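Local coordinates for protein putative tetR family transcription regulator (Shewanella loihica, PDB 3PPB) that probably binds DNA through a helix-turn-helix motif and regulates transcription as a member of the TetR family, at residues V64-V76 / L89-K103. Residues are numbered along the deposited sequence; the frame is centred on the assembly and turned at random.
Sequences VKQEFADAIQASV and LWFAALTWAMANPLK. With EDO (1,2-ethanediol), chain G; EDO (1,2-ethanediol), chain D; EDO (1,2-ethanediol), chain H.
The indole of W96 lies as a knob among V64, E67, F68 and A71, joining helix 53-74 to helix 82-99; the segments 64-74 and 89-99 run at 131° to each other. With CG anti to the backbone N (chi1 180°), W96 turns one face to F68, whose ring meets it edge-on in a T-shaped pair, planes at 77° and CD1 3.5 Å from W96 CE3. F68 CA makes a CH-pi contact over the five-membered ring, and N100 ND2 lies above the opposite face while donating to W96 O. V64 CG1 sits at the indole edge near CH2, and A71 CB packs 3.6 Å from W96 CD1; NE1 gives a weak bond to an ethanediol, probably from the crystallisation liquor. Further along, I72 CG2 rests 3.5 Å from A93 CA, while L89 CD2 lies 3.6 Å from I72 O, the two side chains crossing at about a right angle. An alanine in place of W96 would probably open a gap between V64, F68 and A71 and leave the edge of F68 without this aromatic partner. From the start of helix 101-110, extended K103 crosses E67, its NZ reaching the syn lone pair of OE1 at 2.8 Å in a salt bridge. Mostly apolar, aromatic packing thus sets how these helices cross in the TetR-like fold, with one ionic link at the exposed margin.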
loop_
_atom_site.group_PDB
_atom_site.type_symbol
_atom_site.label_atom_id
_atom_site.label_comp_id
_atom_site.label_asym_id
_atom_site.label_seq_id
_atom_site.Cartn_x
_atom_site.Cartn_y
_atom_site.Cartn_z
ATOM N N VAL A 64 -10.855 11.311 7.861
ATOM C CA VAL A 64 -9.608 11.699 7.180
ATOM C C VAL A 64 -9.811 11.580 5.646
ATOM O O VAL A 64 -9.417 12.489 4.918
ATOM C CB VAL A 64 -8.342 10.929 7.679
ATOM C CG1 VAL A 64 -7.088 11.468 7.000
ATOM C CG2 VAL A 64 -8.187 11.044 9.210
ATOM N N LYS A 65 -10.467 10.504 5.173
ATOM C CA LYS A 65 -10.768 10.338 3.741
ATOM C C LYS A 65 -11.588 11.542 3.232
ATOM O O LYS A 65 -11.258 12.087 2.170
ATOM C CB LYS A 65 -11.524 9.014 3.460
ATOM C CG LYS A 65 -10.675 7.751 3.561
ATOM C CD LYS A 65 -9.876 7.496 2.292
ATOM C CE LYS A 65 -8.909 6.365 2.466
ATOM N NZ LYS A 65 -8.444 5.855 1.151
ATOM N N GLN A 66 -12.608 11.991 4.017
ATOM C CA GLN A 66 -13.432 13.139 3.636
ATOM C C GLN A 66 -12.590 14.421 3.545
ATOM O O GLN A 66 -12.731 15.150 2.566
ATOM C CB GLN A 66 -14.629 13.335 4.568
ATOM C CG GLN A 66 -15.666 14.315 3.981
ATOM C CD GLN A 66 -16.280 13.823 2.693
ATOM O OE1 GLN A 66 -16.971 12.811 2.663
ATOM N NE2 GLN A 66 -16.007 14.510 1.584
ATOM N N GLU A 67 -11.688 14.663 4.515
ATOM C CA GLU A 67 -10.775 15.814 4.497
ATOM C C GLU A 67 -9.908 15.823 3.227
ATOM O O GLU A 67 -9.762 16.862 2.575
ATOM C CB GLU A 67 -9.865 15.793 5.729
ATOM C CG GLU A 67 -10.550 16.201 7.010
ATOM C CD GLU A 67 -9.637 16.079 8.211
ATOM O OE1 GLU A 67 -8.418 16.316 8.053
ATOM O OE2 GLU A 67 -10.133 15.712 9.302
ATOM N N PHE A 68 -9.331 14.659 2.893
ATOM C CA PHE A 68 -8.496 14.470 1.714
ATOM C C PHE A 68 -9.286 14.791 0.432
ATOM O O PHE A 68 -8.821 15.568 -0.409
ATOM C CB PHE A 68 -7.980 13.027 1.692
ATOM C CG PHE A 68 -7.223 12.616 0.452
ATOM C CD1 PHE A 68 -5.904 13.021 0.253
ATOM C CD2 PHE A 68 -7.805 11.771 -0.494
ATOM C CE1 PHE A 68 -5.185 12.591 -0.863
ATOM C CE2 PHE A 68 -7.088 11.346 -1.613
ATOM C CZ PHE A 68 -5.787 11.763 -1.796
ATOM N N ALA A 69 -10.491 14.203 0.304
ATOM C CA ALA A 69 -11.369 14.376 -0.851
ATOM C C ALA A 69 -11.746 15.842 -1.019
ATOM O O ALA A 69 -11.639 16.367 -2.126
ATOM C CB ALA A 69 -12.612 13.516 -0.698
ATOM N N ASP A 70 -12.107 16.512 0.102
ATOM C CA ASP A 70 -12.476 17.928 0.145
ATOM C C ASP A 70 -11.314 18.833 -0.292
ATOM O O ASP A 70 -11.537 19.738 -1.089
ATOM C CB ASP A 70 -12.940 18.320 1.558
ATOM C CG ASP A 70 -14.307 17.802 1.994
ATOM O OD1 ASP A 70 -14.980 17.125 1.182
ATOM O OD2 ASP A 70 -14.717 18.099 3.143
ATOM N N ALA A 71 -10.080 18.566 0.199
ATOM C CA ALA A 71 -8.882 19.358 -0.113
ATOM C C ALA A 71 -8.489 19.273 -1.577
ATOM O O ALA A 71 -8.224 20.311 -2.194
ATOM C CB ALA A 71 -7.709 18.923 0.757
ATOM N N ILE A 72 -8.459 18.058 -2.142
ATOM C CA ILE A 72 -8.024 17.886 -3.528
ATOM C C ILE A 72 -9.072 18.441 -4.505
ATOM O O ILE A 72 -8.684 19.059 -5.501
ATOM C CB ILE A 72 -7.576 16.431 -3.854
ATOM C CG1 ILE A 72 -8.732 15.415 -3.872
ATOM C CG2 ILE A 72 -6.470 16.007 -2.868
ATOM C CD1 ILE A 72 -8.359 14.030 -4.456
ATOM N N GLN A 73 -10.377 18.313 -4.187
ATOM C CA GLN A 73 -11.433 18.846 -5.063
ATOM C C GLN A 73 -11.480 20.386 -5.001
ATOM O O GLN A 73 -11.660 21.023 -6.036
ATOM C CB GLN A 73 -12.803 18.250 -4.728
ATOM C CG GLN A 73 -12.929 16.789 -5.137
ATOM C CD GLN A 73 -14.364 16.342 -5.070
ATOM O OE1 GLN A 73 -14.869 15.937 -4.010
ATOM N NE2 GLN A 73 -15.055 16.423 -6.203
ATOM N N ALA A 74 -11.270 20.977 -3.806
ATOM C CA ALA A 74 -11.263 22.433 -3.618
ATOM C C ALA A 74 -10.069 23.107 -4.329
ATOM O O ALA A 74 -10.123 24.299 -4.611
ATOM C CB ALA A 74 -11.242 22.767 -2.137
ATOM N N SER A 75 -9.011 22.338 -4.630
ATOM C CA SER A 75 -7.787 22.803 -5.289
ATOM C C SER A 75 -7.916 22.836 -6.813
ATOM O O SER A 75 -7.019 23.325 -7.501
ATOM C CB SER A 75 -6.628 21.881 -4.913
ATOM O OG SER A 75 -6.388 21.881 -3.515
ATOM N N VAL A 76 -9.027 22.305 -7.335
ATOM C CA VAL A 76 -9.241 22.153 -8.758
ATOM C C VAL A 76 -10.422 22.959 -9.255
ATOM O O VAL A 76 -11.564 22.728 -8.849
ATOM C CB VAL A 76 -9.424 20.648 -9.097
ATOM C CG1 VAL A 76 -9.814 20.430 -10.565
ATOM C CG2 VAL A 76 -8.172 19.853 -8.744
ATOM N N LEU A 89 -5.430 17.338 -9.782
ATOM C CA LEU A 89 -5.890 16.478 -8.686
ATOM C C LEU A 89 -4.740 15.666 -8.111
ATOM O O LEU A 89 -4.635 15.531 -6.896
ATOM C CB LEU A 89 -7.007 15.534 -9.135
ATOM C CG LEU A 89 -8.416 16.152 -9.234
ATOM C CD1 LEU A 89 -9.277 15.342 -10.127
ATOM C CD2 LEU A 89 -9.073 16.309 -7.851
ATOM N N TRP A 90 -3.878 15.128 -8.996
ATOM C CA TRP A 90 -2.719 14.330 -8.603
ATOM C C TRP A 90 -1.743 15.173 -7.766
ATOM O O TRP A 90 -1.348 14.742 -6.685
ATOM C CB TRP A 90 -2.041 13.789 -9.859
ATOM C CG TRP A 90 -0.763 13.061 -9.599
ATOM C CD1 TRP A 90 0.501 13.524 -9.799
ATOM C CD2 TRP A 90 -0.627 11.746 -9.043
ATOM N NE1 TRP A 90 1.414 12.549 -9.483
ATOM C CE2 TRP A 90 0.750 11.453 -9.000
ATOM C CE3 TRP A 90 -1.541 10.780 -8.579
ATOM C CZ2 TRP A 90 1.237 10.229 -8.530
ATOM C CZ3 TRP A 90 -1.055 9.569 -8.121
ATOM C CH2 TRP A 90 0.313 9.298 -8.112
ATOM N N PHE A 91 -1.389 16.382 -8.241
ATOM C CA PHE A 91 -0.445 17.203 -7.497
ATOM C C PHE A 91 -1.093 17.797 -6.231
ATOM O O PHE A 91 -0.386 17.944 -5.235
ATOM C CB PHE A 91 0.249 18.252 -8.373
ATOM C CG PHE A 91 1.229 17.598 -9.335
ATOM C CD1 PHE A 91 2.268 16.789 -8.862
ATOM C CD2 PHE A 91 1.110 17.779 -10.709
ATOM C CE1 PHE A 91 3.151 16.153 -9.750
ATOM C CE2 PHE A 91 2.026 17.179 -11.593
ATOM C CZ PHE A 91 3.038 16.365 -11.106
ATOM N N ALA A 92 -2.422 18.020 -6.214
ATOM C CA ALA A 92 -3.121 18.456 -4.985
ATOM C C ALA A 92 -3.105 17.342 -3.940
ATOM O O ALA A 92 -2.965 17.621 -2.749
ATOM C CB ALA A 92 -4.563 18.847 -5.282
ATOM N N ALA A 93 -3.255 16.078 -4.388
ATOM C CA ALA A 93 -3.240 14.897 -3.500
ATOM C C ALA A 93 -1.847 14.731 -2.878
ATOM O O ALA A 93 -1.726 14.557 -1.665
ATOM C CB ALA A 93 -3.646 13.637 -4.280
ATOM N N LEU A 94 -0.798 14.834 -3.707
ATOM C CA LEU A 94 0.593 14.703 -3.259
ATOM C C LEU A 94 0.962 15.870 -2.351
ATOM O O LEU A 94 1.617 15.634 -1.342
ATOM C CB LEU A 94 1.549 14.570 -4.467
ATOM C CG LEU A 94 1.953 13.125 -4.892
ATOM C CD1 LEU A 94 0.748 12.218 -5.075
ATOM C CD2 LEU A 94 2.714 13.131 -6.216
ATOM N N THR A 95 0.470 17.108 -2.645
ATOM C CA THR A 95 0.731 18.279 -1.800
ATOM C C THR A 95 0.092 18.055 -0.436
ATOM O O THR A 95 0.728 18.322 0.591
ATOM C CB THR A 95 0.217 19.561 -2.460
ATOM O OG1 THR A 95 0.889 19.721 -3.707
ATOM C CG2 THR A 95 0.418 20.815 -1.594
ATOM N N TRP A 96 -1.146 17.521 -0.424
ATOM C CA TRP A 96 -1.869 17.236 0.819
ATOM C C TRP A 96 -1.075 16.238 1.661
ATOM O O TRP A 96 -0.929 16.451 2.862
ATOM C CB TRP A 96 -3.286 16.723 0.522
ATOM C CG TRP A 96 -4.077 16.410 1.764
ATOM C CD1 TRP A 96 -4.963 17.231 2.403
ATOM C CD2 TRP A 96 -4.047 15.185 2.515
ATOM N NE1 TRP A 96 -5.496 16.591 3.503
ATOM C CE2 TRP A 96 -4.934 15.339 3.608
ATOM C CE3 TRP A 96 -3.351 13.971 2.377
ATOM C CZ2 TRP A 96 -5.167 14.309 4.532
ATOM C CZ3 TRP A 96 -3.554 12.971 3.317
ATOM C CH2 TRP A 96 -4.443 13.150 4.384
ATOM N N ALA A 97 -0.543 15.169 1.021
ATOM C CA ALA A 97 0.265 14.127 1.672
ATOM C C ALA A 97 1.519 14.717 2.360
ATOM O O ALA A 97 1.854 14.297 3.457
ATOM C CB ALA A 97 0.681 13.081 0.649
HETATM N N MSE A 98 2.207 15.674 1.702
HETATM C CA MSE A 98 3.411 16.316 2.243
HETATM C C MSE A 98 3.032 17.318 3.333
HETATM O O MSE A 98 3.791 17.490 4.279
HETATM C CB MSE A 98 4.215 17.021 1.138
HETATM C CG MSE A 98 4.682 16.078 0.007
HETATM SE SE MSE A 98 5.711 14.492 0.612
HETATM C CE MSE A 98 7.443 15.405 1.103
ATOM N N ALA A 99 1.861 17.969 3.213
ATOM C CA ALA A 99 1.401 18.958 4.193
ATOM C C ALA A 99 0.820 18.322 5.478
ATOM O O ALA A 99 0.782 19.001 6.496
ATOM C CB ALA A 99 0.351 19.866 3.561
ATOM N N ASN A 100 0.334 17.052 5.427
ATOM C CA ASN A 100 -0.287 16.375 6.584
ATOM C C ASN A 100 0.422 15.046 6.855
ATOM O O ASN A 100 -0.128 13.991 6.540
ATOM C CB ASN A 100 -1.790 16.161 6.314
ATOM C CG ASN A 100 -2.513 17.438 5.942
ATOM O OD1 ASN A 100 -2.993 18.166 6.806
ATOM N ND2 ASN A 100 -2.542 17.782 4.662
ATOM N N PRO A 101 1.666 15.072 7.393
ATOM C CA PRO A 101 2.436 13.815 7.527
ATOM C C PRO A 101 1.795 12.756 8.430
ATOM O O PRO A 101 1.907 11.572 8.117
ATOM C CB PRO A 101 3.802 14.270 8.070
ATOM C CG PRO A 101 3.582 15.644 8.603
ATOM C CD PRO A 101 2.491 16.240 7.770
ATOM N N LEU A 102 1.083 13.162 9.495
ATOM C CA LEU A 102 0.435 12.192 10.373
ATOM C C LEU A 102 -0.751 11.479 9.675
ATOM O O LEU A 102 -0.806 10.236 9.663
ATOM C CB LEU A 102 -0.022 12.877 11.674
ATOM C CG LEU A 102 -0.599 11.980 12.758
ATOM C CD1 LEU A 102 0.400 10.911 13.193
ATOM C CD2 LEU A 102 -0.974 12.809 13.959
ATOM N N LYS A 103 -1.668 12.266 9.077
ATOM C CA LYS A 103 -2.824 11.737 8.355
ATOM C C LYS A 103 -2.395 10.911 7.142
ATOM O O LYS A 103 -3.030 9.896 6.840
ATOM C CB LYS A 103 -3.752 12.875 7.926
ATOM C CG LYS A 103 -4.530 13.435 9.086
ATOM C CD LYS A 103 -5.166 14.778 8.764
ATOM C CE LYS A 103 -5.792 15.314 10.031
ATOM N NZ LYS A 103 -6.324 16.682 9.830
HETATM C C1 EDO G . -6.646 18.897 5.846
HETATM O O1 EDO G . -6.883 17.546 6.270
HETATM C C2 EDO G . -7.555 19.209 4.659
HETATM O O2 EDO G . -7.248 20.512 4.141
HETATM C C1 EDO D . -6.377 7.715 -1.175
HETATM O O1 EDO D . -7.743 7.719 -0.766
HETATM C C2 EDO D . -5.509 7.849 0.066
HETATM O O2 EDO D . -5.835 6.825 1.001
HETATM C C1 EDO H . -8.527 14.043 13.660
HETATM O O1 EDO H . -7.683 15.086 13.159
HETATM C C2 EDO H . -9.866 14.085 12.932
HETATM O O2 EDO H . -9.649 13.898 11.530
#